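Local coordinates for protein 11R-lipoxygenase (PDB 3VF1) that probably inserts molecular oxygen into polyunsaturated fatty acids as a calcium-dependent, non-heme iron 11R-lipoxygenase, at residues I329-G334 / L351-G356. Residues are numbered along the deposited sequence; the frame is centred on the assembly and turned at random.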
ATOM      1  N   ILE A 329      18.293  12.580 -15.841  1.00 28.73           N
ATOM      2  CA  ILE A 329      18.389  12.380 -14.406  1.00 30.03           C
ATOM      3  C   ILE A 329      19.856  12.182 -14.065  1.00 30.10           C
ATOM      4  O   ILE A 329      20.649  11.785 -14.915  1.00 30.80           O
ATOM      5  CB  ILE A 329      17.580  11.150 -13.937  1.00 28.97           C
ATOM      6  CG1 ILE A 329      17.212  11.277 -12.456  1.00 28.00           C
ATOM      7  CG2 ILE A 329      18.365   9.863 -14.179  1.00 26.75           C
ATOM      8  CD1 ILE A 329      16.270  12.425 -12.145  1.00 28.87           C
ATOM      9  N   THR A 330      20.217  12.467 -12.821  1.00 29.34           N
ATOM     10  CA  THR A 330      21.583  12.270 -12.370  1.00 30.69           C
ATOM     11  C   THR A 330      21.598  11.191 -11.293  1.00 29.94           C
ATOM     12  O   THR A 330      20.626  10.455 -11.133  1.00 27.99           O
ATOM     13  CB  THR A 330      22.191  13.580 -11.832  1.00 31.24           C
ATOM     14  OG1 THR A 330      21.587  13.923 -10.577  1.00 31.97           O
ATOM     15  CG2 THR A 330      21.978  14.713 -12.825  1.00 30.03           C
ATOM     16  N   THR A 331      22.705  11.093 -10.569  1.00 27.09           N
ATOM     17  CA  THR A 331      22.860  10.088  -9.530  1.00 27.74           C
ATOM     18  C   THR A 331      23.429  10.775  -8.298  1.00 28.21           C
ATOM     19  O   THR A 331      24.533  10.460  -7.851  1.00 28.98           O
ATOM     20  CB  THR A 331      23.802   8.968  -9.996  1.00 30.41           C
ATOM     21  OG1 THR A 331      25.102   9.512 -10.254  1.00 30.87           O
ATOM     22  CG2 THR A 331      23.269   8.321 -11.264  1.00 28.28           C
ATOM     23  N   PRO A 332      22.661  11.716  -7.736  1.00 26.16           N
ATOM     24  CA  PRO A 332      23.173  12.719  -6.801  1.00 26.16           C
ATOM     25  C   PRO A 332      23.443  12.216  -5.390  1.00 27.54           C
ATOM     26  O   PRO A 332      23.029  11.120  -5.014  1.00 26.70           O
ATOM     27  CB  PRO A 332      22.046  13.749  -6.764  1.00 26.51           C
ATOM     28  CG  PRO A 332      20.818  12.947  -6.982  1.00 24.81           C
ATOM     29  CD  PRO A 332      21.204  11.833  -7.921  1.00 24.89           C
ATOM     30  N   LEU A 333      24.155  13.039  -4.628  1.00 25.69           N
ATOM     31  CA  LEU A 333      24.325  12.838  -3.199  1.00 25.18           C
ATOM     32  C   LEU A 333      24.014  14.154  -2.503  1.00 25.95           C
ATOM     33  O   LEU A 333      24.475  15.212  -2.925  1.00 27.61           O
ATOM     34  CB  LEU A 333      25.751  12.406  -2.860  1.00 25.22           C
ATOM     35  CG  LEU A 333      26.249  11.097  -3.471  1.00 30.10           C
ATOM     36  CD1 LEU A 333      26.891  11.350  -4.824  1.00 32.18           C
ATOM     37  CD2 LEU A 333      27.219  10.405  -2.528  1.00 30.53           C
ATOM     38  N   GLY A 334      23.224  14.086  -1.440  1.00 24.53           N
ATOM     39  CA  GLY A 334      22.888  15.267  -0.673  1.00 21.42           C
ATOM     40  C   GLY A 334      23.384  15.131   0.749  1.00 25.47           C
ATOM     41  O   GLY A 334      23.281  14.064   1.348  1.00 28.76           O
ATOM     42  N   LEU A 351      25.803  16.179  -8.098  1.00 28.22           N
ATOM     43  CA  LEU A 351      24.788  15.642  -9.004  1.00 28.97           C
ATOM     44  C   LEU A 351      25.091  14.222  -9.487  1.00 29.39           C
ATOM     45  O   LEU A 351      24.182  13.403  -9.619  1.00 30.41           O
ATOM     46  CB  LEU A 351      24.590  16.575 -10.201  1.00 27.83           C
ATOM     47  CG  LEU A 351      24.118  17.992  -9.863  1.00 29.60           C
ATOM     48  CD1 LEU A 351      23.926  18.808 -11.134  1.00 32.73           C
ATOM     49  CD2 LEU A 351      22.833  17.962  -9.047  1.00 28.76           C
ATOM     50  N   TYR A 352      26.361  13.930  -9.749  1.00 27.41           N
ATOM     51  CA  TYR A 352      26.751  12.598 -10.208  1.00 29.43           C
ATOM     52  C   TYR A 352      27.680  11.929  -9.199  1.00 30.39           C
ATOM     53  O   TYR A 352      28.359  12.605  -8.427  1.00 31.13           O
ATOM     54  CB  TYR A 352      27.429  12.671 -11.579  1.00 31.09           C
ATOM     55  CG  TYR A 352      26.515  13.107 -12.707  1.00 34.09           C
ATOM     56  CD1 TYR A 352      25.674  12.197 -13.340  1.00 33.19           C
ATOM     57  CD2 TYR A 352      26.506  14.424 -13.151  1.00 32.75           C
ATOM     58  CE1 TYR A 352      24.844  12.591 -14.380  1.00 31.21           C
ATOM     59  CE2 TYR A 352      25.681  14.826 -14.188  1.00 33.02           C
ATOM     60  CZ  TYR A 352      24.853  13.906 -14.798  1.00 37.34           C
ATOM     61  OH  TYR A 352      24.037  14.310 -15.830  1.00 39.87           O
ATOM     62  N   GLN A 353      27.713  10.601  -9.221  1.00 32.43           N
ATOM     63  CA  GLN A 353      28.463   9.827  -8.236  1.00 37.22           C
ATOM     64  C   GLN A 353      29.958  10.137  -8.264  1.00 38.64           C
ATOM     65  O   GLN A 353      30.571  10.369  -7.221  1.00 36.04           O
ATOM     66  CB  GLN A 353      28.246   8.328  -8.466  1.00 36.78           C
ATOM     67  CG  GLN A 353      26.889   7.816  -8.006  1.00 34.63           C
ATOM     68  CD  GLN A 353      26.764   7.772  -6.497  1.00 35.63           C
ATOM     69  OE1 GLN A 353      27.557   7.121  -5.817  1.00 38.07           O
ATOM     70  NE2 GLN A 353      25.767   8.470  -5.963  1.00 32.94           N
ATOM     71  N   GLN A 354      30.541  10.147  -9.459  1.00 38.78           N
ATOM     72  CA  GLN A 354      31.986  10.303  -9.603  1.00 39.78           C
ATOM     73  C   GLN A 354      32.388  11.763  -9.787  1.00 34.94           C
ATOM     74  O   GLN A 354      31.925  12.422 -10.717  1.00 35.10           O
ATOM     75  CB  GLN A 354      32.485   9.473 -10.787  1.00 43.90           C
ATOM     76  CG  GLN A 354      32.287   7.976 -10.605  1.00 51.90           C
ATOM     77  CD  GLN A 354      33.033   7.437  -9.399  1.00 57.19           C
ATOM     78  OE1 GLN A 354      34.169   7.835  -9.127  1.00 52.77           O
ATOM     79  NE2 GLN A 354      32.397   6.531  -8.664  1.00 54.31           N
ATOM     80  N   PRO A 355      33.262  12.272  -8.902  1.00 36.59           N
ATOM     81  CA  PRO A 355      33.727  13.663  -8.991  1.00 41.40           C
ATOM     82  C   PRO A 355      34.438  13.952 -10.311  1.00 42.37           C
ATOM     83  O   PRO A 355      35.138  13.083 -10.830  1.00 42.04           O
ATOM     84  CB  PRO A 355      34.713  13.782  -7.824  1.00 42.01           C
ATOM     85  CG  PRO A 355      34.362  12.674  -6.896  1.00 39.71           C
ATOM     86  CD  PRO A 355      33.864  11.563  -7.760  1.00 36.60           C
ATOM     87  N   GLY A 356      34.261  15.159 -10.839  1.00 44.43           N
ATOM     88  CA  GLY A 356      34.872  15.539 -12.100  1.00 45.18           C
ATOM     89  C   GLY A 356      34.811  17.037 -12.328  1.00 51.15           C
ATOM     90  O   GLY A 356      34.303  17.780 -11.487  1.00 47.98           O
TER
HETATM   91  O   HOH W   1      22.107  13.102 -17.067  1.00 37.61           O
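T330 lies over one face of the Y352 ring where two antiparallel strands, 333-338 and 344-350, give way to loops at the open end of their hairpin. The two side chains cross at about a right angle. T330 CB sits 4.0 Å from the centroid of the Y352 ring, 17° off its normal, a CH-pi contact. The methyl CG2 of T330 reaches CZ of Y352 at 3.6 Å. With chi1 at 71°, T330 OG1 lies between its own N and C and donates to L351 O at 2.8 Å. T331 N donates to the same oxygen at 2.9 Å, so two bonds grip this carbonyl. T331 OG1 accepts from Q353 N at 3.0 Å. The Q353 side chain bends at chi2 (-72°) and crosses those of T331 and L333. Its NE2 bonds D310 OD1 and touches L333 CD1 at 3.3 Å. W378 of helix 369-410 packs on T330 and L351, joining this end of the hairpin to the helical body of the lipoxygenase domain. A water bridges I329 O and Y352 OH at the ring edge. Q353 NE2 also donates to T331 O at 3.0 Å, from above the carbonyl plane.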